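Local atomic coordinates of cobalamin biosynthesis protein CobN (Mycobacterium tuberculosis, PDB entry 7C6O), a protein that probably serves as the large catalytic subunit of cobaltochelatase, which inserts cobalt into the corrin ring during cobalamin biosynthesis. Residues A519-P524 with D1019-Q1024. Residues are numbered along the deposited sequence; the frame is centred on the assembly and turned at random.
With GOL (glycerol), chain E.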
ATOM      1  N   ALA A 519      20.251 -12.403  14.100  1.00 18.54           N
ATOM      2  CA  ALA A 519      19.651 -12.038  12.821  1.00 19.89           C
ATOM      3  C   ALA A 519      19.115 -10.611  12.835  1.00 17.72           C
ATOM      4  O   ALA A 519      19.008  -9.982  11.776  1.00 16.02           O
ATOM      5  CB  ALA A 519      18.536 -13.021  12.465  1.00 20.26           C
ATOM      6  N   ILE A 520      18.772 -10.082  14.012  1.00 15.97           N
ATOM      7  CA  ILE A 520      18.291  -8.705  14.082  1.00 16.88           C
ATOM      8  C   ILE A 520      19.403  -7.733  13.715  1.00 17.42           C
ATOM      9  O   ILE A 520      19.161  -6.706  13.067  1.00 18.49           O
ATOM     10  CB  ILE A 520      17.722  -8.408  15.482  1.00 18.81           C
ATOM     11  CG1 ILE A 520      16.587  -9.378  15.819  1.00 18.06           C
ATOM     12  CG2 ILE A 520      17.243  -6.965  15.564  1.00 18.22           C
ATOM     13  CD1 ILE A 520      16.061  -9.229  17.232  1.00 20.81           C
ATOM     14  N   TYR A 521      20.640  -8.040  14.113  1.00 14.76           N
ATOM     15  CA  TYR A 521      21.760  -7.152  13.830  1.00 16.59           C
ATOM     16  C   TYR A 521      22.327  -7.327  12.427  1.00 17.04           C
ATOM     17  O   TYR A 521      23.069  -6.453  11.968  1.00 19.13           O
ATOM     18  CB  TYR A 521      22.885  -7.367  14.849  1.00 15.60           C
ATOM     19  CG  TYR A 521      22.648  -6.718  16.197  1.00 16.92           C
ATOM     20  CD1 TYR A 521      21.870  -7.341  17.165  1.00 19.51           C
ATOM     21  CD2 TYR A 521      23.212  -5.485  16.503  1.00 19.69           C
ATOM     22  CE1 TYR A 521      21.653  -6.750  18.400  1.00 20.11           C
ATOM     23  CE2 TYR A 521      23.001  -4.885  17.736  1.00 19.80           C
ATOM     24  CZ  TYR A 521      22.224  -5.523  18.679  1.00 19.80           C
ATOM     25  OH  TYR A 521      22.014  -4.930  19.906  1.00 21.27           O
ATOM     26  N   HIS A 522      22.006  -8.421  11.734  1.00 16.27           N
ATOM     27  CA  HIS A 522      22.727  -8.738  10.502  1.00 16.52           C
ATOM     28  C   HIS A 522      21.874  -9.234   9.345  1.00 19.95           C
ATOM     29  O   HIS A 522      22.365  -9.212   8.211  1.00 22.38           O
ATOM     30  CB  HIS A 522      23.810  -9.786  10.781  1.00 19.18           C
ATOM     31  CG  HIS A 522      24.852  -9.330  11.752  1.00 24.91           C
ATOM     32  ND1 HIS A 522      25.929  -8.557  11.377  1.00 27.69           N
ATOM     33  CD2 HIS A 522      24.979  -9.534  13.084  1.00 27.84           C
ATOM     34  CE1 HIS A 522      26.677  -8.304  12.437  1.00 28.51           C
ATOM     35  NE2 HIS A 522      26.123  -8.887  13.485  1.00 27.48           N
ATOM     36  N   ASP A 523      20.644  -9.694   9.556  1.00 19.64           N
ATOM     37  CA  ASP A 523      19.899 -10.413   8.521  1.00 18.06           C
ATOM     38  C   ASP A 523      18.466  -9.912   8.428  1.00 16.72           C
ATOM     39  O   ASP A 523      17.525 -10.604   8.836  1.00 15.65           O
ATOM     40  CB  ASP A 523      19.924 -11.917   8.796  1.00 19.86           C
ATOM     41  CG  ASP A 523      21.327 -12.446   8.983  1.00 24.52           C
ATOM     42  OD1 ASP A 523      22.099 -12.451   8.001  1.00 26.16           O
ATOM     43  OD2 ASP A 523      21.661 -12.841  10.119  1.00 24.79           O
ATOM     44  N   PRO A 524      18.257  -8.720   7.865  1.00 13.86           N
ATOM     45  CA  PRO A 524      16.882  -8.315   7.541  1.00 16.24           C
ATOM     46  C   PRO A 524      16.212  -9.260   6.561  1.00 17.20           C
ATOM     47  O   PRO A 524      14.978  -9.328   6.543  1.00 16.59           O
ATOM     48  CB  PRO A 524      17.053  -6.908   6.951  1.00 19.62           C
ATOM     49  CG  PRO A 524      18.474  -6.861   6.483  1.00 19.90           C
ATOM     50  CD  PRO A 524      19.246  -7.712   7.445  1.00 16.26           C
ATOM     51  N   ASP A1019      23.345   3.498  22.168  1.00 20.31           N
ATOM     52  CA  ASP A1019      23.054   4.093  20.869  1.00 19.32           C
ATOM     53  C   ASP A1019      23.750   3.354  19.738  1.00 19.80           C
ATOM     54  O   ASP A1019      23.215   3.283  18.626  1.00 20.33           O
ATOM     55  CB  ASP A1019      23.477   5.563  20.857  1.00 23.20           C
ATOM     56  CG  ASP A1019      22.572   6.443  21.698  1.00 22.65           C
ATOM     57  OD1 ASP A1019      21.529   5.948  22.174  1.00 24.35           O
ATOM     58  OD2 ASP A1019      22.905   7.635  21.881  1.00 22.90           O
ATOM     59  N   ALA A1020      24.946   2.817  19.992  1.00 19.47           N
ATOM     60  CA  ALA A1020      25.660   2.088  18.948  1.00 20.64           C
ATOM     61  C   ALA A1020      24.870   0.870  18.490  1.00 16.40           C
ATOM     62  O   ALA A1020      24.880   0.526  17.303  1.00 15.86           O
ATOM     63  CB  ALA A1020      27.046   1.674  19.442  1.00 21.95           C
ATOM     64  N   ASP A1021      24.183   0.203  19.421  1.00 18.09           N
ATOM     65  CA  ASP A1021      23.361  -0.947  19.057  1.00 17.79           C
ATOM     66  C   ASP A1021      22.148  -0.518  18.245  1.00 16.62           C
ATOM     67  O   ASP A1021      21.818  -1.140  17.228  1.00 17.28           O
ATOM     68  CB  ASP A1021      22.913  -1.698  20.310  1.00 16.52           C
ATOM     69  CG  ASP A1021      24.062  -2.350  21.040  1.00 20.79           C
ATOM     70  OD1 ASP A1021      25.040  -2.762  20.383  1.00 21.92           O
ATOM     71  OD2 ASP A1021      23.980  -2.454  22.277  1.00 20.37           O
ATOM     72  N   LEU A1022      21.455   0.532  18.696  1.00 16.22           N
ATOM     73  CA  LEU A1022      20.312   1.046  17.947  1.00 15.01           C
ATOM     74  C   LEU A1022      20.716   1.412  16.524  1.00 15.97           C
ATOM     75  O   LEU A1022      20.044   1.034  15.557  1.00 15.41           O
ATOM     76  CB  LEU A1022      19.715   2.259  18.665  1.00 15.53           C
ATOM     77  CG  LEU A1022      19.185   2.040  20.084  1.00 17.17           C
ATOM     78  CD1 LEU A1022      18.695   3.356  20.690  1.00 15.44           C
ATOM     79  CD2 LEU A1022      18.079   0.994  20.096  1.00 13.63           C
ATOM     80  N   ALA A1023      21.825   2.140  16.379  1.00 16.99           N
ATOM     81  CA  ALA A1023      22.267   2.565  15.055  1.00 16.57           C
ATOM     82  C   ALA A1023      22.693   1.378  14.201  1.00 18.30           C
ATOM     83  O   ALA A1023      22.453   1.365  12.987  1.00 17.36           O
ATOM     84  CB  ALA A1023      23.413   3.569  15.181  1.00 17.73           C
ATOM     85  N   GLN A1024      23.332   0.374  14.811  1.00 18.12           N
ATOM     86  CA  GLN A1024      23.785  -0.781  14.041  1.00 19.55           C
ATOM     87  C   GLN A1024      22.609  -1.542  13.441  1.00 18.41           C
ATOM     88  O   GLN A1024      22.658  -1.958  12.277  1.00 17.65           O
ATOM     89  CB  GLN A1024      24.631  -1.710  14.915  1.00 21.22           C
ATOM     90  CG  GLN A1024      25.123  -2.946  14.175  1.00 21.51           C
ATOM     91  CD  GLN A1024      26.016  -3.839  15.016  1.00 25.83           C
ATOM     92  OE1 GLN A1024      26.295  -3.546  16.180  1.00 27.68           O
ATOM     93  NE2 GLN A1024      26.471  -4.942  14.426  1.00 25.19           N
TER
HETATM   94  C1  GOL E1204      25.679  -9.992  17.378  1.00 64.68           C
HETATM   95  O1  GOL E1204      24.571  -9.876  18.218  1.00 64.60           O
HETATM   96  C2  GOL E1204      26.060  -8.561  16.931  1.00 64.09           C
HETATM   97  O2  GOL E1204      25.962  -7.649  17.976  1.00 64.23           O
HETATM   98  C3  GOL E1204      27.508  -8.685  16.403  1.00 64.42           C
HETATM   99  O3  GOL E1204      27.743  -7.564  15.607  1.00 62.86           O
HETATM  100  O   HOH W   1      25.348  -5.138  11.707  1.00 29.65           O
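Y521 and Q1024 carry most of this contact: the ring edge of Y521 lies against the side-chain amide, with CD2 of Y521 3.6 Å from CD of Q1024. Ring and amide planes stand 72° apart, so the pair is not stacked; CG of Q1024 lies at the same edge, in the ring plane. The reach comes from an extended glutamine, its CG anti to the backbone N (chi1 179°) and its chain straight beyond. Farther along the ring, OH of Y521 packs 3.4 Å from CB of D1021. That approach to a carbon is van der Waals. The hydroxyl itself hydrogen-bonds to the carbonyl O of S1015, and OD2 of D1021 accepts from the backbone N of R1017.

The polar link is indirect and converges on NE2 of Q1024. A water accepts from this NE2 at 2.9 Å and donates to the carbonyl O of Y521 at 2.6 Å. The same amide nitrogen donates to O3 of a glycerol, probably from the crystallisation liquor, at an N-H...O angle of 154°; O3 in turn donates to NE2 of H522 at 3.0 Å. Glycerol O2 also sits over one face of the Y521 ring, 3.8 Å above its plane and displaced toward the rim.

Behind this layer, L1010 and W1016 pack on Y521, while the carbonyl O of I520 takes a hydrogen bond from NE1 of W1029. With 207 Å² buried and no touching residue fully buried, this is surface packing bridged by a water and a glycerol. Across 495 residues of sequence it joins helix 517-522, which follows strand 503-507 of one mixed sheet, to helix 1019-1030, which precedes strand 1032-1034 of another.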